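Local coordinates for protein O-methyltransferase, putative (Bacillus cereus, PDB 3DUW) that probably transfers a methyl group from S-adenosylmethionine to a hydroxyl oxygen of an acceptor molecule, and binds the product S-adenosyl-L-homocysteine, at residues 52-57 with 134-139; 162-167 with 214-219. All blocks are in the same frame, centred on the assembly; numbering follows the deposited sequence.

Interaction 1. Residues 52-57 with 134-139; sequences LLVQIQ and FDFIFI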
ATOM      1  N   LEU A  52       9.137   1.721  -1.726  1.00  8.14           N
ATOM      2  CA  LEU A  52       8.705   0.798  -2.762  1.00  8.80           C
ATOM      3  C   LEU A  52       7.637   1.410  -3.659  1.00  8.18           C
ATOM      4  O   LEU A  52       7.660   1.209  -4.872  1.00  8.90           O
ATOM      5  CB  LEU A  52       8.197  -0.501  -2.130  1.00  8.89           C
ATOM      6  CG  LEU A  52       9.288  -1.344  -1.455  1.00  8.61           C
ATOM      7  CD1 LEU A  52       8.653  -2.480  -0.669  1.00 10.71           C
ATOM      8  CD2 LEU A  52      10.259  -1.877  -2.504  1.00 12.53           C
ATOM      9  N   LEU A  53       6.711   2.172  -3.083  1.00  8.50           N
ATOM     10  CA  LEU A  53       5.667   2.777  -3.897  1.00  7.95           C
ATOM     11  C   LEU A  53       6.283   3.789  -4.859  1.00  8.35           C
ATOM     12  O   LEU A  53       5.852   3.912  -6.005  1.00  9.20           O
ATOM     13  CB  LEU A  53       4.615   3.454  -3.015  1.00  8.91           C
ATOM     14  CG  LEU A  53       3.295   3.775  -3.727  1.00 10.27           C
ATOM     15  CD1 LEU A  53       2.696   2.502  -4.322  1.00 11.89           C
ATOM     16  CD2 LEU A  53       2.331   4.420  -2.737  1.00 11.95           C
ATOM     17  N   VAL A  54       7.294   4.516  -4.390  1.00  8.38           N
ATOM     18  CA  VAL A  54       7.982   5.485  -5.235  1.00  9.73           C
ATOM     19  C   VAL A  54       8.637   4.747  -6.406  1.00 10.96           C
ATOM     20  O   VAL A  54       8.580   5.203  -7.547  1.00 10.31           O
ATOM     21  CB  VAL A  54       9.059   6.251  -4.429  1.00  9.82           C
ATOM     22  CG1 VAL A  54      10.040   6.940  -5.372  1.00 10.83           C
ATOM     23  CG2 VAL A  54       8.387   7.282  -3.531  1.00  9.73           C
ATOM     24  N   GLN A  55       9.238   3.594  -6.126  1.00  9.48           N
ATOM     25  CA  GLN A  55       9.893   2.814  -7.172  1.00 10.38           C
ATOM     26  C   GLN A  55       8.872   2.242  -8.149  1.00 11.07           C
ATOM     27  O   GLN A  55       9.104   2.228  -9.358  1.00 12.47           O
ATOM     28  CB  GLN A  55      10.723   1.686  -6.551  1.00 11.22           C
ATOM     29  CG  GLN A  55      11.796   2.189  -5.595  1.00 14.23           C
ATOM     30  CD  GLN A  55      12.609   1.078  -4.966  1.00 16.06           C
ATOM     31  OE1 GLN A  55      12.058   0.100  -4.461  1.00 19.10           O
ATOM     32  NE2 GLN A  55      13.927   1.232  -4.976  1.00 18.30           N
ATOM     33  N   ILE A  56       7.736   1.784  -7.629  1.00 10.38           N
ATOM     34  CA  ILE A  56       6.690   1.216  -8.471  1.00 11.77           C
ATOM     35  C   ILE A  56       6.158   2.265  -9.435  1.00 12.39           C
ATOM     36  O   ILE A  56       5.943   1.986 -10.615  1.00 12.95           O
ATOM     37  CB  ILE A  56       5.538   0.655  -7.615  1.00 10.08           C
ATOM     38  CG1 ILE A  56       6.037  -0.562  -6.839  1.00  9.98           C
ATOM     39  CG2 ILE A  56       4.357   0.278  -8.499  1.00 11.20           C
ATOM     40  CD1 ILE A  56       5.082  -1.054  -5.782  1.00 10.02           C
ATOM     41  N   GLN A  57       5.947   3.477  -8.939  1.00 11.97           N
ATOM     42  CA  GLN A  57       5.461   4.543  -9.799  1.00 14.76           C
ATOM     43  C   GLN A  57       6.570   5.083 -10.689  1.00 14.62           C
ATOM     44  O   GLN A  57       6.302   5.622 -11.762  1.00 16.62           O
ATOM     45  CB  GLN A  57       4.908   5.704  -8.980  1.00 14.96           C
ATOM     46  CG  GLN A  57       4.653   6.925  -9.851  1.00 17.52           C
ATOM     47  CD  GLN A  57       4.130   8.112  -9.094  1.00 19.32           C
ATOM     48  OE1 GLN A  57       4.669   8.485  -8.052  1.00 19.91           O
ATOM     49  NE2 GLN A  57       3.078   8.731  -9.623  1.00 16.72           N
ATOM     50  N   PHE A 134       4.592  17.540  -9.410  1.00 13.70           N
ATOM     51  CA  PHE A 134       5.076  16.469  -8.549  1.00 12.39           C
ATOM     52  C   PHE A 134       4.329  15.178  -8.865  1.00 11.43           C
ATOM     53  O   PHE A 134       3.098  15.176  -8.970  1.00 12.30           O
ATOM     54  CB  PHE A 134       4.883  16.861  -7.086  1.00 12.31           C
ATOM     55  CG  PHE A 134       5.733  18.022  -6.663  1.00 12.76           C
ATOM     56  CD1 PHE A 134       7.098  17.857  -6.450  1.00 13.63           C
ATOM     57  CD2 PHE A 134       5.180  19.290  -6.514  1.00 13.15           C
ATOM     58  CE1 PHE A 134       7.903  18.940  -6.097  1.00 13.75           C
ATOM     59  CE2 PHE A 134       5.973  20.380  -6.160  1.00 15.40           C
ATOM     60  CZ  PHE A 134       7.338  20.204  -5.952  1.00 15.35           C
ATOM     61  N   ASP A 135       5.079  14.090  -9.023  1.00 12.02           N
ATOM     62  CA  ASP A 135       4.503  12.788  -9.350  1.00 12.65           C
ATOM     63  C   ASP A 135       4.097  11.982  -8.119  1.00 11.34           C
ATOM     64  O   ASP A 135       3.323  11.036  -8.230  1.00 11.24           O
ATOM     65  CB  ASP A 135       5.495  11.934 -10.153  1.00 16.72           C
ATOM     66  CG  ASP A 135       6.308  12.739 -11.143  1.00 19.81           C
ATOM     67  OD1 ASP A 135       5.709  13.466 -11.960  1.00 22.12           O
ATOM     68  OD2 ASP A 135       7.553  12.633 -11.106  1.00 21.14           O
ATOM     69  N   PHE A 136       4.628  12.351  -6.958  1.00  9.66           N
ATOM     70  CA  PHE A 136       4.342  11.633  -5.718  1.00  9.47           C
ATOM     71  C   PHE A 136       4.324  12.663  -4.593  1.00  8.86           C
ATOM     72  O   PHE A 136       5.274  13.427  -4.429  1.00  8.70           O
ATOM     73  CB  PHE A 136       5.438  10.586  -5.492  1.00  9.49           C
ATOM     74  CG  PHE A 136       5.135   9.593  -4.408  1.00  9.09           C
ATOM     75  CD1 PHE A 136       5.225   9.951  -3.066  1.00  9.18           C
ATOM     76  CD2 PHE A 136       4.785   8.288  -4.730  1.00  8.63           C
ATOM     77  CE1 PHE A 136       4.974   9.018  -2.060  1.00  9.94           C
ATOM     78  CE2 PHE A 136       4.532   7.350  -3.731  1.00  9.99           C
ATOM     79  CZ  PHE A 136       4.628   7.718  -2.394  1.00 10.74           C
ATOM     80  N   ILE A 137       3.242  12.684  -3.820  1.00  8.65           N
ATOM     81  CA  ILE A 137       3.096  13.650  -2.736  1.00  8.27           C
ATOM     82  C   ILE A 137       2.745  12.956  -1.420  1.00  7.90           C
ATOM     83  O   ILE A 137       1.768  12.202  -1.343  1.00  7.95           O
ATOM     84  CB  ILE A 137       2.001  14.683  -3.094  1.00  8.35           C
ATOM     85  CG1 ILE A 137       2.336  15.330  -4.445  1.00  9.86           C
ATOM     86  CG2 ILE A 137       1.888  15.738  -2.005  1.00  9.47           C
ATOM     87  CD1 ILE A 137       1.266  16.251  -4.976  1.00 11.77           C
ATOM     88  N   PHE A 138       3.552  13.210  -0.394  1.00  6.85           N
ATOM     89  CA  PHE A 138       3.353  12.614   0.924  1.00  6.93           C
ATOM     90  C   PHE A 138       2.936  13.709   1.894  1.00  6.46           C
ATOM     91  O   PHE A 138       3.708  14.627   2.173  1.00  7.54           O
ATOM     92  CB  PHE A 138       4.652  11.942   1.393  1.00  6.89           C
ATOM     93  CG  PHE A 138       4.542  11.242   2.726  1.00  6.45           C
ATOM     94  CD1 PHE A 138       3.446  10.436   3.020  1.00  6.59           C
ATOM     95  CD2 PHE A 138       5.552  11.364   3.676  1.00  7.14           C
ATOM     96  CE1 PHE A 138       3.359   9.762   4.245  1.00  6.65           C
ATOM     97  CE2 PHE A 138       5.473  10.696   4.897  1.00  6.45           C
ATOM     98  CZ  PHE A 138       4.374   9.893   5.181  1.00  6.96           C
ATOM     99  N   ILE A 139       1.703  13.620   2.382  1.00  7.00           N
ATOM    100  CA  ILE A 139       1.164  14.602   3.316  1.00  7.15           C
ATOM    101  C   ILE A 139       1.296  14.032   4.721  1.00  7.78           C
ATOM    102  O   ILE A 139       0.579  13.099   5.096  1.00  6.86           O
ATOM    103  CB  ILE A 139      -0.308  14.909   2.990  1.00  7.83           C
ATOM    104  CG1 ILE A 139      -0.424  15.351   1.528  1.00  8.04           C
ATOM    105  CG2 ILE A 139      -0.827  15.996   3.915  1.00  7.59           C
ATOM    106  CD1 ILE A 139      -1.843  15.624   1.064  1.00  8.86           C
TER
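Phe136 meets three side chains of helix 44-57, and Val54, Leu53 and Gln57 each take a different part of its ring. The contact is a worked example of how a helix settles on the central sheet of the Rossmann-like methyltransferase fold: helical residues 52-57 run roughly antiparallel to strand 136-139, with these short axes approaching to 10.4 Å, and the Phe136 side chain reaches across much of the gap, with Gln57 beside it. The chi1 of -168° places CG of Phe136 opposite its backbone nitrogen and carries the ring out toward the helix.

Val54 comes in over a face. Its CG2 methyl stands above the ring centre, 3.8 Å from the Phe136 centroid and only 7° off the normal, a clear CH-pi contact. Leu53 instead meets the ring edge, with CG 3.8 Å from Phe136 CE2 and the CD2 methyl reaching on toward CZ. Leu76 of helix 71-77 and Ala59 add further packing around the same ring, and Leu53 also packs against Leu53 of the second subunit.

Gln57 approaches another part of the ring edge. Its OE1 lies near the ring plane, 3.3 Å from Phe136 CD2, where an aromatic C-H is slightly positive, while its amide plane is turned steeply from the ring. Extended beyond CG, the chain carries the amide alongside the ring to the backbone of Asp135. The Asp135 carboxylate itself leads away, to a salt bridge with Arg158. What the glutamine uses is the Asp135 carbonyl, whose oxygen accepts from NE2 at 2.7 Å. That bond is bent (137° at the hydrogen), NE2 is tilted from the Asp135 carbonyl plane, and both amide heteroatoms lie near the same oxygen: Gln57 OE1 is 2.9 Å from Asp135 O, two acceptors that probably repel one another.

Interaction 2. Residues 162-167 with 214-219; sequences VIIGDN and DGFIMA
Ile163 and Gly165 pair through their backbones with Ala219 and Ile217, joining antiparallel strand 214-221 to the parallel strands of the Rossmann-like sheet, as in other class I methyltransferases. Two hydrogen-bonded pairs form the ladder. Ile163 N and O bond to Ala219 O and N at 2.9 and 2.8 Å, and Gly165 repeats the exchange with Ile217; all four bonds are nearly straight. Between them, Ile164 faces Met218 in a non-hydrogen-bonded pair, where Ile164 CA makes a CA-H...O contact of 3.3 Å with Ile217 O.

Apolar contacts occupy both faces. On the face carrying Ile164, Phe216 and Met218 (a selenomethionine), the CD1 methyl of Ile164 touches Met218 CG at 3.6 Å and meets the Phe216 ring obliquely. Helix 44-57 packs on this side through Leu53. On the other face, Ile163 and Ala219 lie CB to CB, while Ile217 turns its end to helix 182-196.

Polar side chains gather round Asp166, Asn167 and Asp214. A water donates to Asp166 OD1 at 2.8 Å and, weakly, to Gly215 O. Asp214 OD1 is held by the backbone nitrogens of Val169 and Arg170, which helps fix the carboxylate. Its other oxygen, OD2, accepts from Asn167 ND2 at 2.9 Å; the bond is straight (166°) and lies close to the asparagine amide plane, but ND2 meets OD2 from above the carboxylate plane, 49° out of it.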
ATOM      1  N   VAL A 162       0.538  10.290  -7.429  1.00  9.72           N
ATOM      2  CA  VAL A 162       0.129   9.496  -6.279  1.00  9.63           C
ATOM      3  C   VAL A 162       0.200  10.385  -5.042  1.00  8.65           C
ATOM      4  O   VAL A 162       1.169  11.122  -4.857  1.00  8.75           O
ATOM      5  CB  VAL A 162       1.067   8.287  -6.069  1.00 10.40           C
ATOM      6  CG1 VAL A 162       0.732   7.583  -4.753  1.00 10.56           C
ATOM      7  CG2 VAL A 162       0.937   7.322  -7.233  1.00 13.19           C
ATOM      8  N   ILE A 163      -0.838  10.331  -4.215  1.00  8.23           N
ATOM      9  CA  ILE A 163      -0.878  11.108  -2.983  1.00  8.86           C
ATOM     10  C   ILE A 163      -1.080  10.151  -1.816  1.00  7.92           C
ATOM     11  O   ILE A 163      -2.013   9.346  -1.821  1.00  9.26           O
ATOM     12  CB  ILE A 163      -2.046  12.123  -2.979  1.00  8.51           C
ATOM     13  CG1 ILE A 163      -1.885  13.118  -4.131  1.00  9.00           C
ATOM     14  CG2 ILE A 163      -2.092  12.859  -1.642  1.00 10.58           C
ATOM     15  CD1 ILE A 163      -3.089  14.027  -4.336  1.00 10.41           C
ATOM     16  N   ILE A 164      -0.188  10.217  -0.834  1.00  7.80           N
ATOM     17  CA  ILE A 164      -0.305   9.385   0.354  1.00  7.38           C
ATOM     18  C   ILE A 164      -0.527  10.324   1.526  1.00  6.79           C
ATOM     19  O   ILE A 164       0.237  11.275   1.712  1.00  7.22           O
ATOM     20  CB  ILE A 164       0.983   8.586   0.644  1.00  6.97           C
ATOM     21  CG1 ILE A 164       1.222   7.545  -0.453  1.00  7.58           C
ATOM     22  CG2 ILE A 164       0.874   7.912   2.013  1.00  7.28           C
ATOM     23  CD1 ILE A 164       0.188   6.436  -0.490  1.00 11.20           C
ATOM     24  N   GLY A 165      -1.587  10.074   2.292  1.00  6.21           N
ATOM     25  CA  GLY A 165      -1.874  10.878   3.468  1.00  6.33           C
ATOM     26  C   GLY A 165      -1.728   9.965   4.671  1.00  7.18           C
ATOM     27  O   GLY A 165      -2.474   8.999   4.806  1.00  7.25           O
ATOM     28  N   ASP A 166      -0.767  10.255   5.540  1.00  5.82           N
ATOM     29  CA  ASP A 166      -0.524   9.431   6.717  1.00  6.57           C
ATOM     30  C   ASP A 166      -1.373   9.856   7.911  1.00  6.66           C
ATOM     31  O   ASP A 166      -1.886  10.982   7.960  1.00  7.71           O
ATOM     32  CB  ASP A 166       0.964   9.521   7.089  1.00  6.60           C
ATOM     33  CG  ASP A 166       1.406   8.442   8.072  1.00  6.51           C
ATOM     34  OD1 ASP A 166       0.804   7.346   8.080  1.00  7.14           O
ATOM     35  OD2 ASP A 166       2.387   8.683   8.816  1.00  7.50           O
ATOM     36  N   ASN A 167      -1.524   8.933   8.859  1.00  6.85           N
ATOM     37  CA  ASN A 167      -2.236   9.182  10.106  1.00  7.18           C
ATOM     38  C   ASN A 167      -3.671   9.660   9.923  1.00  6.74           C
ATOM     39  O   ASN A 167      -4.086  10.661  10.517  1.00  7.50           O
ATOM     40  CB  ASN A 167      -1.441  10.199  10.931  1.00  8.22           C
ATOM     41  CG  ASN A 167       0.039   9.858  10.992  1.00  8.80           C
ATOM     42  OD1 ASN A 167       0.884  10.617  10.512  1.00  8.79           O
ATOM     43  ND2 ASN A 167       0.359   8.706  11.571  1.00  9.47           N
ATOM     44  N   ASP A 214      -3.579   3.076  13.433  1.00  8.42           N
ATOM     45  CA  ASP A 214      -3.747   4.267  12.606  1.00  7.42           C
ATOM     46  C   ASP A 214      -4.083   3.831  11.179  1.00  6.77           C
ATOM     47  O   ASP A 214      -4.794   2.850  10.981  1.00  7.74           O
ATOM     48  CB  ASP A 214      -2.454   5.098  12.632  1.00  7.75           C
ATOM     49  CG  ASP A 214      -2.702   6.592  12.489  1.00  7.20           C
ATOM     50  OD1 ASP A 214      -3.751   6.989  11.928  1.00  7.25           O
ATOM     51  OD2 ASP A 214      -1.826   7.371  12.927  1.00  7.72           O
ATOM     52  N   GLY A 215      -3.574   4.549  10.187  1.00  7.04           N
ATOM     53  CA  GLY A 215      -3.874   4.185   8.815  1.00  7.31           C
ATOM     54  C   GLY A 215      -3.479   5.267   7.832  1.00  6.31           C
ATOM     55  O   GLY A 215      -3.075   6.360   8.222  1.00  6.97           O
ATOM     56  N   PHE A 216      -3.613   4.961   6.548  1.00  6.42           N
ATOM     57  CA  PHE A 216      -3.250   5.910   5.511  1.00  6.57           C
ATOM     58  C   PHE A 216      -4.186   5.891   4.318  1.00  6.71           C
ATOM     59  O   PHE A 216      -4.873   4.898   4.047  1.00  5.88           O
ATOM     60  CB  PHE A 216      -1.824   5.642   5.008  1.00  6.98           C
ATOM     61  CG  PHE A 216      -1.684   4.357   4.232  1.00  6.78           C
ATOM     62  CD1 PHE A 216      -1.614   3.129   4.888  1.00  7.32           C
ATOM     63  CD2 PHE A 216      -1.633   4.375   2.840  1.00  6.73           C
ATOM     64  CE1 PHE A 216      -1.496   1.936   4.168  1.00  7.41           C
ATOM     65  CE2 PHE A 216      -1.515   3.192   2.112  1.00  8.59           C
ATOM     66  CZ  PHE A 216      -1.446   1.971   2.779  1.00  8.37           C
ATOM     67  N   ILE A 217      -4.209   7.018   3.619  1.00  6.50           N
ATOM     68  CA  ILE A 217      -4.991   7.170   2.409  1.00  6.79           C
ATOM     69  C   ILE A 217      -4.015   7.112   1.235  1.00  6.73           C
ATOM     70  O   ILE A 217      -2.900   7.635   1.309  1.00  6.66           O
ATOM     71  CB  ILE A 217      -5.725   8.536   2.379  1.00  6.80           C
ATOM     72  CG1 ILE A 217      -7.056   8.430   3.129  1.00  7.36           C
ATOM     73  CG2 ILE A 217      -5.937   8.997   0.935  1.00  7.91           C
ATOM     74  CD1 ILE A 217      -7.708   9.772   3.422  1.00  8.58           C
HETATM   75  N   MSE A 218      -4.422   6.427   0.176  1.00  6.98           N
HETATM   76  CA  MSE A 218      -3.628   6.358  -1.042  1.00  6.92           C
HETATM   77  C   MSE A 218      -4.590   6.802  -2.129  1.00  7.69           C
HETATM   78  O   MSE A 218      -5.647   6.197  -2.324  1.00  7.69           O
HETATM   79  CB  MSE A 218      -3.110   4.944  -1.328  1.00  7.59           C
HETATM   80  CG  MSE A 218      -2.265   4.877  -2.600  1.00  7.76           C
HETATM   81 SE   MSE A 218      -1.298   3.221  -2.836  1.00  9.79          SE
HETATM   82  CE  MSE A 218      -2.700   2.194  -3.677  1.00 10.64           C
ATOM     83  N   ALA A 219      -4.229   7.881  -2.812  1.00  8.12           N
ATOM     84  CA  ALA A 219      -5.058   8.445  -3.862  1.00  8.39           C
ATOM     85  C   ALA A 219      -4.273   8.618  -5.147  1.00  8.58           C
ATOM     86  O   ALA A 219      -3.052   8.782  -5.130  1.00  9.28           O
ATOM     87  CB  ALA A 219      -5.607   9.792  -3.412  1.00  9.00           C
TER
HETATM   88  O   HOH W   1      -0.329   5.812  10.063  1.00  7.87           O

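How the interactions relate
Interactions 1 and 2 share one sheet, their centres 11 Å apart. Strand 136-139 neighbours strand 162-166, and Ile137 ties them through probable hydrogen bonds, its N to Val162 O and its O to Ile164 N, both 2.8 Å. The helix of interaction 1 also reaches interaction 2: Gln57 NE2 packs 3.5 Å from Val162 CG2, and Leu53 touches Ile164 and Met218. Both contacts meet the second subunit. Their distances to the ligand differ: the side chain of Phe136 is about 11 Å and that of Asp166 about 6 Å from the bound S-adenosyl-L-homocysteine, while Phe138, next after Ile137 in segment 134-139, touches it and also packs on Ile164 and Asp166.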